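Local coordinates for Ras GTPase-activating-like protein IQGAP2 (Homo sapiens, PDB 5CJP) that probably serves as a scaffold that binds GTP-loaded Rho-family GTPases such as Cdc42 through a RasGAP-related domain, without acting as a GTPase activator itself, at residues Q37-S40 / T41-M44; A29-I32 / F33-P36; T300-E303 / F304-Y307; A220-D223 / E224-I228. One frame throughout, in Å; residues are numbered along the deposited sequence.

Overall arrangement
Following the chain from the N terminus, contact 2 (29-36) comes first, in and just beyond helix 25-34, and contact 1 (37-44) begins where it stops, in the first turns of helix 37-54. Their centres lie about 8 Å apart; S40, F43 and M44 pack on I32, and S40 and F43 also on M35. Both contacts also touch the second subunit. Contact 4 (220-228) follows at the start of helix 222-243, and contact 3 (300-307) in helix 294-311. These two are tied by a salt bridge between D223 and R305. All four contacts are local and run in series, so none closes a long loop, nests in another or crosses it. Contacts 1 and 3 lie on opposite sides of the chain's centre.

Contact 1 (Q37-S40 / T41-M44); sequences QNKS and TKFM
S40 with F43 and M44, and K39 with K42, make local turn-to-turn contacts in the first turns of helix 37-54. The helix starts loosely. The carbonyl S40 O is shared by two weak bonds, from F43 N at 3.3 Å and from M44 N, which arrives at the poorer N-H...O angle of 130°. The alpha-helical bond from four residues back is missing at the amides of K42 and F43, where the helix is kinked, and F43 N keeps just its weak bond three residues back. Serine suits the turn before the kink. With OG swung between its backbone N and carbonyl carbon (chi1 70°), it folds back and donates to Q37 O over 3.0 Å. S40 N reaches that same oxygen from the same face of its plane, so backbone amide and hydroxyl of S40 together grip one carbonyl, the back-bonding habit of serine in helices. M44 doubles back toward S40, its methyl CE 4.1 Å from S40 OG.

On another flank the two lysines run side by side in the same direction. The extended chain of K42 passes K39 O, its CE at 3.3 Å, while its CG lies against one face of the F43 ring toward the rim. The ammonium groups are 5.2 Å apart, and their charges are probably eased by separate partners: K42 NZ donates to S372 O of the second subunit, whereas K39 NZ has weak, long ion pairs, one of them to E375 of that subunit. S40, F43 and M44 pack on I32 of helix 25-34, F43 also on L373 of the second subunit.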
ATOM      1  N   GLN E  37      23.201  19.357 -10.774  1.00 66.16           N
ATOM      2  CA  GLN E  37      22.938  18.989  -9.385  1.00 70.17           C
ATOM      3  C   GLN E  37      21.619  19.417  -8.746  1.00 71.46           C
ATOM      4  O   GLN E  37      21.001  18.635  -8.035  1.00 70.53           O
ATOM      5  CB  GLN E  37      24.098  19.450  -8.510  1.00 73.53           C
ATOM      6  CG  GLN E  37      25.433  19.012  -9.052  1.00 79.29           C
ATOM      7  CD  GLN E  37      26.534  19.120  -8.035  1.00 82.42           C
ATOM      8  OE1 GLN E  37      26.707  20.161  -7.397  1.00 84.53           O
ATOM      9  NE2 GLN E  37      27.298  18.041  -7.877  1.00 84.39           N
ATOM     10  N   ASN E  38      21.178  20.643  -8.982  1.00 75.50           N
ATOM     11  CA  ASN E  38      19.929  21.100  -8.378  1.00 79.70           C
ATOM     12  C   ASN E  38      18.755  20.277  -8.867  1.00 79.03           C
ATOM     13  O   ASN E  38      17.768  20.108  -8.155  1.00 76.64           O
ATOM     14  CB  ASN E  38      19.681  22.570  -8.703  1.00 86.79           C
ATOM     15  CG  ASN E  38      20.778  23.471  -8.187  1.00 96.97           C
ATOM     16  OD1 ASN E  38      21.938  23.350  -8.587  1.00102.90           O
ATOM     17  ND2 ASN E  38      20.422  24.379  -7.291  1.00102.17           N
ATOM     18  N   LYS E  39      18.880  19.759 -10.082  1.00 80.87           N
ATOM     19  CA  LYS E  39      17.824  18.968 -10.702  1.00 82.90           C
ATOM     20  C   LYS E  39      17.760  17.493 -10.301  1.00 79.43           C
ATOM     21  O   LYS E  39      16.714  16.856 -10.442  1.00 79.61           O
ATOM     22  CB  LYS E  39      17.944  19.075 -12.225  1.00 88.75           C
ATOM     23  CG  LYS E  39      17.529  20.433 -12.781  1.00 94.93           C
ATOM     24  CD  LYS E  39      16.065  20.718 -12.438  1.00 94.78           C
ATOM     25  CE  LYS E  39      15.473  21.862 -13.255  1.00 91.29           C
ATOM     26  NZ  LYS E  39      16.068  23.172 -12.894  1.00 89.66           N
ATOM     27  N   SER E  40      18.864  16.949  -9.797  1.00 73.11           N
ATOM     28  CA  SER E  40      18.895  15.543  -9.417  1.00 67.75           C
ATOM     29  C   SER E  40      18.247  15.274  -8.067  1.00 66.60           C
ATOM     30  O   SER E  40      18.001  14.129  -7.704  1.00 63.17           O
ATOM     31  CB  SER E  40      20.339  15.039  -9.392  1.00 63.72           C
ATOM     32  OG  SER E  40      21.055  15.606  -8.303  1.00 63.49           O
ATOM     33  N   THR E  41      17.964  16.336  -7.328  1.00 68.41           N
ATOM     34  CA  THR E  41      17.370  16.209  -6.000  1.00 71.53           C
ATOM     35  C   THR E  41      15.969  15.598  -5.981  1.00 69.31           C
ATOM     36  O   THR E  41      15.597  14.918  -5.025  1.00 70.81           O
ATOM     37  CB  THR E  41      17.308  17.587  -5.315  1.00 75.74           C
ATOM     38  OG1 THR E  41      18.625  18.152  -5.278  1.00 79.16           O
ATOM     39  CG2 THR E  41      16.757  17.461  -3.891  1.00 80.11           C
ATOM     40  N   LYS E  42      15.204  15.833  -7.040  1.00 66.25           N
ATOM     41  CA  LYS E  42      13.832  15.338  -7.127  1.00 62.38           C
ATOM     42  C   LYS E  42      13.696  13.878  -7.539  1.00 60.91           C
ATOM     43  O   LYS E  42      12.581  13.357  -7.654  1.00 61.72           O
ATOM     44  CB  LYS E  42      13.027  16.218  -8.085  1.00 58.42           C
ATOM     45  CG  LYS E  42      13.594  16.243  -9.480  1.00 53.29           C
ATOM     46  CD  LYS E  42      13.030  17.383 -10.277  1.00 50.24           C
ATOM     47  CE  LYS E  42      13.719  17.481 -11.613  1.00 49.81           C
ATOM     48  NZ  LYS E  42      13.416  18.776 -12.277  1.00 52.49           N
ATOM     49  N   PHE E  43      14.823  13.219  -7.767  1.00 57.35           N
ATOM     50  CA  PHE E  43      14.787  11.813  -8.138  1.00 54.76           C
ATOM     51  C   PHE E  43      15.509  10.961  -7.104  1.00 53.57           C
ATOM     52  O   PHE E  43      15.338   9.754  -7.076  1.00 53.39           O
ATOM     53  CB  PHE E  43      15.452  11.595  -9.498  1.00 51.24           C
ATOM     54  CG  PHE E  43      14.685  12.166 -10.640  1.00 48.56           C
ATOM     55  CD1 PHE E  43      13.400  11.711 -10.933  1.00 46.68           C
ATOM     56  CD2 PHE E  43      15.227  13.196 -11.406  1.00 46.47           C
ATOM     57  CE1 PHE E  43      12.668  12.274 -11.962  1.00 43.09           C
ATOM     58  CE2 PHE E  43      14.497  13.765 -12.439  1.00 44.89           C
ATOM     59  CZ  PHE E  43      13.214  13.302 -12.716  1.00 43.47           C
ATOM     60  N   MET E  44      16.305  11.595  -6.258  1.00 52.76           N
ATOM     61  CA  MET E  44      17.089  10.885  -5.254  1.00 55.84           C
ATOM     62  C   MET E  44      16.302   9.867  -4.415  1.00 54.14           C
ATOM     63  O   MET E  44      16.596   8.671  -4.434  1.00 53.79           O
ATOM     64  CB  MET E  44      17.796  11.905  -4.348  1.00 59.72           C
ATOM     65  CG  MET E  44      19.116  11.427  -3.735  1.00 66.46           C
ATOM     66  SD  MET E  44      20.320  10.794  -4.946  1.00 69.37           S
ATOM     67  CE  MET E  44      20.568  12.238  -5.972  1.00 70.39           C
TER

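Contact 2 (A29-I32 / F33-P36); sequences AKLI and FQMP
F33 N and Q34 N donate to A29 O and K30 O nearly along the C=O directions, as alpha-helical bonds do, whereas M35 N bonds to I32 O, three residues back, from 63° out of the carbonyl plane. The ring of F33 lies back along its own helix, with CG beside the backbone N (chi1 -59°), and so places its face over A29 O. That oxygen stands 3.3 Å above the ring centre while also accepting the F33 amide. Beyond it, F33 CZ comes 4.3 Å from A29 CB, and a small residue there leaves room for the ring. An alanine in place of F33 would take away this lid on the A29 carbonyl and is likely to leave a gap toward the helices it now meets. On a different side, I32 and M35 run alongside each other, I32 CD1 lying 4.1 Å from the sulfur M35 SD. The unbranched, flexible chain of methionine suits this place, and M35 CG lies 3.3 Å from L31 O. F33 wedges between helix 58-79, at L67, F68 and A71, and helix 92-102, at V93 and M96; M35 packs on F43 of helix 37-54, and L31 on L370 of the second subunit.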
ATOM      1  N   ALA E  29      20.240   5.726 -12.350  1.00 32.38           N
ATOM      2  CA  ALA E  29      21.188   6.313 -11.416  1.00 33.59           C
ATOM      3  C   ALA E  29      22.274   7.058 -12.180  1.00 36.87           C
ATOM      4  O   ALA E  29      22.603   8.202 -11.851  1.00 37.11           O
ATOM      5  CB  ALA E  29      21.821   5.234 -10.554  1.00 31.96           C
ATOM      6  N   LYS E  30      22.844   6.416 -13.195  1.00 38.17           N
ATOM      7  CA  LYS E  30      23.872   7.088 -13.973  1.00 41.78           C
ATOM      8  C   LYS E  30      23.325   8.403 -14.571  1.00 42.10           C
ATOM      9  O   LYS E  30      23.974   9.451 -14.482  1.00 42.63           O
ATOM     10  CB  LYS E  30      24.396   6.176 -15.088  1.00 42.88           C
ATOM     11  CG  LYS E  30      25.469   6.815 -15.936  1.00 45.80           C
ATOM     12  CD  LYS E  30      25.591   6.100 -17.258  1.00 53.19           C
ATOM     13  CE  LYS E  30      26.486   6.858 -18.230  1.00 55.75           C
ATOM     14  NZ  LYS E  30      26.264   6.419 -19.653  1.00 55.42           N
ATOM     15  N   LEU E  31      22.141   8.359 -15.177  1.00 40.60           N
ATOM     16  CA  LEU E  31      21.562   9.568 -15.753  1.00 41.16           C
ATOM     17  C   LEU E  31      21.413  10.636 -14.670  1.00 43.08           C
ATOM     18  O   LEU E  31      21.580  11.850 -14.926  1.00 42.75           O
ATOM     19  CB  LEU E  31      20.195   9.271 -16.351  1.00 41.26           C
ATOM     20  CG  LEU E  31      20.174   8.417 -17.609  1.00 41.10           C
ATOM     21  CD1 LEU E  31      18.743   8.246 -18.085  1.00 42.65           C
ATOM     22  CD2 LEU E  31      21.006   9.081 -18.691  1.00 41.76           C
ATOM     23  N   ILE E  32      21.075  10.194 -13.457  1.00 42.65           N
ATOM     24  CA  ILE E  32      20.939  11.139 -12.341  1.00 41.36           C
ATOM     25  C   ILE E  32      22.291  11.799 -12.058  1.00 43.90           C
ATOM     26  O   ILE E  32      22.354  13.017 -11.869  1.00 45.34           O
ATOM     27  CB  ILE E  32      20.374  10.433 -11.055  1.00 40.93           C
ATOM     28  CG1 ILE E  32      18.836  10.346 -11.118  1.00 37.94           C
ATOM     29  CG2 ILE E  32      20.833  11.120  -9.817  1.00 35.60           C
ATOM     30  CD1 ILE E  32      18.305  10.230 -12.467  1.00 72.65           C
ATOM     31  N   PHE E  33      23.380  11.024 -12.063  1.00 43.63           N
ATOM     32  CA  PHE E  33      24.700  11.618 -11.798  1.00 44.33           C
ATOM     33  C   PHE E  33      25.076  12.732 -12.768  1.00 45.78           C
ATOM     34  O   PHE E  33      25.661  13.735 -12.365  1.00 47.68           O
ATOM     35  CB  PHE E  33      25.832  10.574 -11.818  1.00 39.74           C
ATOM     36  CG  PHE E  33      25.661   9.471 -10.832  1.00 36.04           C
ATOM     37  CD1 PHE E  33      25.176   9.725  -9.554  1.00 35.28           C
ATOM     38  CD2 PHE E  33      25.948   8.163 -11.186  1.00 34.36           C
ATOM     39  CE1 PHE E  33      24.974   8.692  -8.657  1.00 34.13           C
ATOM     40  CE2 PHE E  33      25.748   7.115 -10.285  1.00 32.59           C
ATOM     41  CZ  PHE E  33      25.261   7.380  -9.026  1.00 31.29           C
ATOM     42  N   GLN E  34      24.735  12.587 -14.040  1.00 46.92           N
ATOM     43  CA  GLN E  34      25.111  13.629 -14.991  1.00 50.15           C
ATOM     44  C   GLN E  34      24.172  14.844 -15.147  1.00 49.80           C
ATOM     45  O   GLN E  34      24.481  15.765 -15.895  1.00 51.23           O
ATOM     46  CB  GLN E  34      25.406  13.005 -16.364  1.00 48.70           C
ATOM     47  CG  GLN E  34      24.183  12.472 -17.071  1.00 50.01           C
ATOM     48  CD  GLN E  34      24.517  11.700 -18.338  1.00 48.93           C
ATOM     49  OE1 GLN E  34      23.817  11.819 -19.337  1.00 48.02           O
ATOM     50  NE2 GLN E  34      25.577  10.890 -18.293  1.00 47.91           N
ATOM     51  N   MET E  35      23.042  14.858 -14.447  1.00 51.22           N
ATOM     52  CA  MET E  35      22.105  15.988 -14.514  1.00 52.30           C
ATOM     53  C   MET E  35      22.663  17.154 -13.709  1.00 54.17           C
ATOM     54  O   MET E  35      23.509  16.959 -12.839  1.00 54.69           O
ATOM     55  CB  MET E  35      20.767  15.624 -13.870  1.00 51.35           C
ATOM     56  CG  MET E  35      19.881  14.680 -14.635  1.00 54.38           C
ATOM     57  SD  MET E  35      18.493  14.161 -13.578  1.00 53.00           S
ATOM     58  CE  MET E  35      18.130  15.665 -12.758  1.00 52.93           C
ATOM     59  N   PRO E  36      22.208  18.387 -13.987  1.00 55.67           N
ATOM     60  CA  PRO E  36      22.761  19.473 -13.168  1.00 58.05           C
ATOM     61  C   PRO E  36      22.340  19.095 -11.748  1.00 61.77           C
ATOM     62  O   PRO E  36      21.249  18.557 -11.549  1.00 61.06           O
ATOM     63  CB  PRO E  36      22.032  20.706 -13.691  1.00 54.88           C
ATOM     64  CG  PRO E  36      21.757  20.343 -15.140  1.00 52.70           C
ATOM     65  CD  PRO E  36      21.294  18.912 -15.020  1.00 54.64           C
TER

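Contact 3 (T300-E303 / F304-Y307); sequences TYQE and FRKY
Y301 offers one face of its ring to R305, one turn on, whose CB stands 4.0 Å above the plane, displaced toward the rim. Further out, R305 CG passes 3.9 Å from Y301 OH. The arginine reaches this place with CG anti to its backbone N (chi1 -176°) and then bends at chi2; the guanidinium plane stands 88° from the ring, and the hydroxyl lies at its edge, near its plane, with Y301 OH 3.5 Å from R305 NH1. NH1 also has a salt bridge to D223, in the first turn of helix 222-243. Arginine suits this position because its aliphatic stem can lie on an aromatic ring while its charged end reaches an acid beyond. With an alanine at Y301 the stem of R305 would lose its backing and is likely to swing more freely, leaving the D223 carboxylate less firmly paired.

T300 and F304 lie alongside on another flank, the methyl T300 CG2 sitting 4.0 Å from F304 CD1. The threonine hydroxyl bonds back to Y296 O, leaving the methyl to meet the phenyl ring. Along the backbone, four amides in a row, F304 to Y307, bond to the carbonyls four residues earlier, the standard alpha-helical pattern. This part of helix 294-311 packs against three helices: F304 packs on L274, A277 and A278 of helix 261-278 and its ring meets Y234, Y307 reaches I191 and I192 of helix 167-193, and R305 lies on L226 of helix 222-243.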
ATOM      1  N   THR E 300      41.422  13.095  20.081  1.00 57.21           N
ATOM      2  CA  THR E 300      40.276  12.594  19.348  1.00 53.01           C
ATOM      3  C   THR E 300      40.568  12.517  17.860  1.00 52.39           C
ATOM      4  O   THR E 300      40.155  11.566  17.194  1.00 51.76           O
ATOM      5  CB  THR E 300      39.055  13.468  19.603  1.00 52.02           C
ATOM      6  OG1 THR E 300      38.716  13.403  20.997  1.00 48.48           O
ATOM      7  CG2 THR E 300      37.882  12.985  18.772  1.00 47.97           C
ATOM      8  N   TYR E 301      41.288  13.504  17.334  1.00 51.60           N
ATOM      9  CA  TYR E 301      41.647  13.500  15.922  1.00 51.27           C
ATOM     10  C   TYR E 301      42.499  12.255  15.647  1.00 53.11           C
ATOM     11  O   TYR E 301      42.275  11.535  14.678  1.00 50.91           O
ATOM     12  CB  TYR E 301      42.445  14.755  15.560  1.00 51.94           C
ATOM     13  CG  TYR E 301      43.172  14.620  14.238  1.00 51.44           C
ATOM     14  CD1 TYR E 301      42.461  14.519  13.035  1.00 51.95           C
ATOM     15  CD2 TYR E 301      44.568  14.512  14.190  1.00 50.85           C
ATOM     16  CE1 TYR E 301      43.116  14.306  11.824  1.00 50.58           C
ATOM     17  CE2 TYR E 301      45.234  14.296  12.978  1.00 50.90           C
ATOM     18  CZ  TYR E 301      44.497  14.192  11.802  1.00 50.98           C
ATOM     19  OH  TYR E 301      45.125  13.947  10.608  1.00 51.19           O
ATOM     20  N   GLN E 302      43.474  12.005  16.516  1.00 54.66           N
ATOM     21  CA  GLN E 302      44.338  10.851  16.355  1.00 58.70           C
ATOM     22  C   GLN E 302      43.535   9.556  16.330  1.00 59.03           C
ATOM     23  O   GLN E 302      43.902   8.600  15.645  1.00 58.92           O
ATOM     24  CB  GLN E 302      45.387  10.800  17.476  1.00 63.40           C
ATOM     25  CG  GLN E 302      46.487  11.855  17.363  1.00 66.16           C
ATOM     26  CD  GLN E 302      47.134  11.855  15.998  1.00 69.43           C
ATOM     27  OE1 GLN E 302      47.390  10.797  15.428  1.00 69.26           O
ATOM     28  NE2 GLN E 302      47.405  13.040  15.465  1.00 72.03           N
ATOM     29  N   GLU E 303      42.442   9.511  17.080  1.00 61.44           N
ATOM     30  CA  GLU E 303      41.602   8.317  17.088  1.00 64.02           C
ATOM     31  C   GLU E 303      40.843   8.248  15.763  1.00 61.99           C
ATOM     32  O   GLU E 303      40.783   7.199  15.129  1.00 62.30           O
ATOM     33  CB  GLU E 303      40.610   8.350  18.254  1.00 67.49           C
ATOM     34  CG  GLU E 303      41.249   8.227  19.613  1.00 71.14           C
ATOM     35  CD  GLU E 303      40.224   8.094  20.723  1.00 76.07           C
ATOM     36  OE1 GLU E 303      39.436   7.119  20.704  1.00 78.02           O
ATOM     37  OE2 GLU E 303      40.205   8.964  21.621  1.00 77.49           O
ATOM     38  N   PHE E 304      40.275   9.379  15.353  1.00 58.76           N
ATOM     39  CA  PHE E 304      39.539   9.461  14.099  1.00 55.77           C
ATOM     40  C   PHE E 304      40.438   9.097  12.928  1.00 57.03           C
ATOM     41  O   PHE E 304      40.062   8.300  12.060  1.00 57.71           O
ATOM     42  CB  PHE E 304      39.011  10.872  13.901  1.00 49.38           C
ATOM     43  CG  PHE E 304      37.612  11.062  14.373  1.00 45.00           C
ATOM     44  CD1 PHE E 304      37.211  12.271  14.936  1.00 41.93           C
ATOM     45  CD2 PHE E 304      36.669  10.054  14.206  1.00 42.51           C
ATOM     46  CE1 PHE E 304      35.883  12.478  15.321  1.00 41.32           C
ATOM     47  CE2 PHE E 304      35.340  10.254  14.593  1.00 40.78           C
ATOM     48  CZ  PHE E 304      34.946  11.469  15.150  1.00 40.45           C
ATOM     49  N   ARG E 305      41.630   9.686  12.915  1.00 55.99           N
ATOM     50  CA  ARG E 305      42.598   9.442  11.857  1.00 55.09           C
ATOM     51  C   ARG E 305      42.883   7.954  11.717  1.00 55.36           C
ATOM     52  O   ARG E 305      42.967   7.427  10.608  1.00 52.99           O
ATOM     53  CB  ARG E 305      43.895  10.192  12.156  1.00 54.40           C
ATOM     54  CG  ARG E 305      44.931  10.082  11.063  1.00 52.22           C
ATOM     55  CD  ARG E 305      46.172   9.309  11.524  1.00 55.73           C
ATOM     56  NE  ARG E 305      47.116   9.097  10.420  1.00 54.12           N
ATOM     57  CZ  ARG E 305      47.648  10.074   9.685  1.00 49.14           C
ATOM     58  NH1 ARG E 305      47.342  11.342   9.930  1.00 46.90           N
ATOM     59  NH2 ARG E 305      48.459   9.770   8.682  1.00 46.22           N
ATOM     60  N   LYS E 306      43.021   7.275  12.849  1.00 56.81           N
ATOM     61  CA  LYS E 306      43.294   5.838  12.846  1.00 60.44           C
ATOM     62  C   LYS E 306      42.096   5.052  12.296  1.00 58.94           C
ATOM     63  O   LYS E 306      42.255   4.063  11.579  1.00 58.18           O
ATOM     64  CB  LYS E 306      43.617   5.368  14.270  1.00 63.36           C
ATOM     65  CG  LYS E 306      43.899   3.889  14.378  1.00 67.24           C
ATOM     66  CD  LYS E 306      44.152   3.473  15.805  1.00 70.33           C
ATOM     67  CE  LYS E 306      44.419   1.985  15.897  1.00 71.75           C
ATOM     68  NZ  LYS E 306      44.681   1.582  17.304  1.00 73.57           N
ATOM     69  N   TYR E 307      40.905   5.517  12.655  1.00 56.84           N
ATOM     70  CA  TYR E 307      39.626   4.941  12.256  1.00 54.77           C
ATOM     71  C   TYR E 307      39.426   5.034  10.745  1.00 53.09           C
ATOM     72  O   TYR E 307      39.183   4.030  10.075  1.00 50.96           O
ATOM     73  CB  TYR E 307      38.528   5.711  12.982  1.00 55.91           C
ATOM     74  CG  TYR E 307      37.114   5.338  12.643  1.00 54.16           C
ATOM     75  CD1 TYR E 307      36.546   4.166  13.122  1.00 54.24           C
ATOM     76  CD2 TYR E 307      36.319   6.202  11.896  1.00 54.98           C
ATOM     77  CE1 TYR E 307      35.209   3.868  12.872  1.00 54.31           C
ATOM     78  CE2 TYR E 307      34.982   5.912  11.639  1.00 54.20           C
ATOM     79  CZ  TYR E 307      34.431   4.750  12.132  1.00 52.37           C
ATOM     80  OH  TYR E 307      33.106   4.481  11.909  1.00 48.10           O
TER

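Contact 4 (A220-D223 / E224-I228); sequences ATED and ELLKI
T221 and E224 cross obliquely and reach for each other's amides in a capping box at the start of helix 222-243. T221, the N-cap, holds OG1 between its backbone N and carbonyl carbon (chi1 65°), from where it accepts a weak bond from E224 N over 3.3 Å. In return, the extended chain of E224 carries its carboxylate back past the cap, where OE2 accepts from T221 N in a bond modelled implausibly short, its length therefore doubtful. The same oxygen takes the T221 hydroxyl OG1 at 3.0 Å through its anti lone pair, and two donors of T221 thus turn toward OE2. Threonine and glutamate suit these places: a short hydroxyl can turn onto an amide of the first turn, and a longer acid can span back to the residue before the helix. T221 O then receives L225 N in an almost straight bond of 171°.

Aliphatic parts make the remaining contacts. E222 bends at chi2 and passes L226 at a slant, its CG 3.8 Å from L226 CD1, while A220 CB and L225 CG are a looser apolar pair at 4.4 Å. L225 goes on to pack on I213 of helix 200-216. Chemically, three acids in succession, E222, D223 and E224, occupy the first turn, where the positive end of the helix dipole would probably favour their negative charge; the D223 carboxylate is paired with R305 of helix 294-311, and that of E224 is turned back to T221.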
ATOM      1  N   ALA E 220      49.444  14.613  -2.530  1.00 81.10           N
ATOM      2  CA  ALA E 220      48.533  14.779  -1.407  1.00 77.56           C
ATOM      3  C   ALA E 220      49.044  13.885  -0.282  1.00 76.03           C
ATOM      4  O   ALA E 220      49.472  12.755  -0.528  1.00 76.42           O
ATOM      5  CB  ALA E 220      47.135  14.367  -1.813  1.00 74.53           C
ATOM      6  N   THR E 221      49.004  14.385   0.947  1.00 74.84           N
ATOM      7  CA  THR E 221      49.495  13.628   2.092  1.00 75.25           C
ATOM      8  C   THR E 221      48.447  12.746   2.768  1.00 75.33           C
ATOM      9  O   THR E 221      47.249  13.000   2.666  1.00 74.49           O
ATOM     10  CB  THR E 221      50.079  14.571   3.166  1.00 74.78           C
ATOM     11  OG1 THR E 221      49.034  15.398   3.693  1.00 72.47           O
ATOM     12  CG2 THR E 221      51.173  15.460   2.568  1.00 72.44           C
ATOM     13  N   GLU E 222      48.914  11.708   3.453  1.00 77.87           N
ATOM     14  CA  GLU E 222      48.046  10.787   4.179  1.00 81.75           C
ATOM     15  C   GLU E 222      47.017  11.613   4.950  1.00 78.00           C
ATOM     16  O   GLU E 222      45.835  11.266   5.015  1.00 76.71           O
ATOM     17  CB  GLU E 222      48.882   9.967   5.164  1.00 91.48           C
ATOM     18  CG  GLU E 222      48.161   8.829   5.864  1.00106.95           C
ATOM     19  CD  GLU E 222      47.950   7.628   4.968  1.00115.55           C
ATOM     20  OE1 GLU E 222      47.548   6.567   5.488  1.00120.14           O
ATOM     21  OE2 GLU E 222      48.182   7.744   3.745  1.00120.00           O
ATOM     22  N   ASP E 223      47.483  12.718   5.521  1.00 74.12           N
ATOM     23  CA  ASP E 223      46.631  13.600   6.298  1.00 71.36           C
ATOM     24  C   ASP E 223      45.525  14.241   5.486  1.00 69.53           C
ATOM     25  O   ASP E 223      44.394  14.343   5.955  1.00 68.89           O
ATOM     26  CB  ASP E 223      47.466  14.691   6.966  1.00 72.18           C
ATOM     27  CG  ASP E 223      48.224  14.185   8.176  1.00 71.54           C
ATOM     28  OD1 ASP E 223      48.177  12.964   8.445  1.00 69.08           O
ATOM     29  OD2 ASP E 223      48.869  15.015   8.856  1.00 72.62           O
ATOM     30  N   GLU E 224      45.850  14.685   4.277  1.00 67.97           N
ATOM     31  CA  GLU E 224      44.862  15.324   3.414  1.00 66.83           C
ATOM     32  C   GLU E 224      43.886  14.264   2.937  1.00 63.62           C
ATOM     33  O   GLU E 224      42.684  14.448   2.992  1.00 63.97           O
ATOM     34  CB  GLU E 224      45.542  15.977   2.209  1.00 70.39           C
ATOM     35  CG  GLU E 224      46.725  16.869   2.569  1.00 73.98           C
ATOM     36  CD  GLU E 224      47.474  17.371   1.348  1.00 75.67           C
ATOM     37  OE1 GLU E 224      46.965  18.288   0.671  1.00 75.98           O
ATOM     38  OE2 GLU E 224      48.571  16.843   1.060  1.00 76.57           O
ATOM     39  N   LEU E 225      44.414  13.142   2.476  1.00 60.79           N
ATOM     40  CA  LEU E 225      43.572  12.061   2.000  1.00 57.93           C
ATOM     41  C   LEU E 225      42.579  11.625   3.052  1.00 57.44           C
ATOM     42  O   LEU E 225      41.390  11.494   2.763  1.00 58.10           O
ATOM     43  CB  LEU E 225      44.418  10.860   1.605  1.00 54.26           C
ATOM     44  CG  LEU E 225      45.260  11.033   0.348  1.00 50.69           C
ATOM     45  CD1 LEU E 225      46.266   9.884   0.275  1.00 48.46           C
ATOM     46  CD2 LEU E 225      44.355  11.086  -0.891  1.00 45.78           C
ATOM     47  N   LEU E 226      43.060  11.394   4.269  1.00 55.04           N
ATOM     48  CA  LEU E 226      42.174  10.952   5.332  1.00 54.16           C
ATOM     49  C   LEU E 226      41.139  12.005   5.749  1.00 55.84           C
ATOM     50  O   LEU E 226      40.084  11.670   6.293  1.00 54.42           O
ATOM     51  CB  LEU E 226      42.996  10.459   6.526  1.00 48.79           C
ATOM     52  CG  LEU E 226      43.849   9.222   6.186  1.00 44.85           C
ATOM     53  CD1 LEU E 226      44.689   8.815   7.389  1.00 46.39           C
ATOM     54  CD2 LEU E 226      42.971   8.060   5.768  1.00 41.36           C
ATOM     55  N   LYS E 227      41.416  13.275   5.481  1.00 58.06           N
ATOM     56  CA  LYS E 227      40.454  14.306   5.826  1.00 61.16           C
ATOM     57  C   LYS E 227      39.290  14.230   4.844  1.00 59.25           C
ATOM     58  O   LYS E 227      38.145  14.560   5.181  1.00 55.33           O
ATOM     59  CB  LYS E 227      41.101  15.690   5.797  1.00 69.36           C
ATOM     60  CG  LYS E 227      41.955  15.980   7.020  1.00 79.22           C
ATOM     61  CD  LYS E 227      42.476  17.400   7.008  1.00 85.61           C
ATOM     62  CE  LYS E 227      43.035  17.787   8.359  1.00 88.22           C
ATOM     63  NZ  LYS E 227      43.324  19.246   8.422  1.00 89.79           N
ATOM     64  N   ILE E 228      39.590  13.783   3.627  1.00 56.13           N
ATOM     65  CA  ILE E 228      38.582  13.624   2.589  1.00 53.14           C
ATOM     66  C   ILE E 228      37.722  12.433   2.975  1.00 49.58           C
ATOM     67  O   ILE E 228      36.490  12.526   2.998  1.00 48.93           O
ATOM     68  CB  ILE E 228      39.237  13.349   1.243  1.00 56.23           C
ATOM     69  CG1 ILE E 228      40.078  14.559   0.857  1.00 56.66           C
ATOM     70  CG2 ILE E 228      38.192  13.066   0.180  1.00 55.81           C
ATOM     71  CD1 ILE E 228      40.945  14.293  -0.302  1.00 72.65           C
TER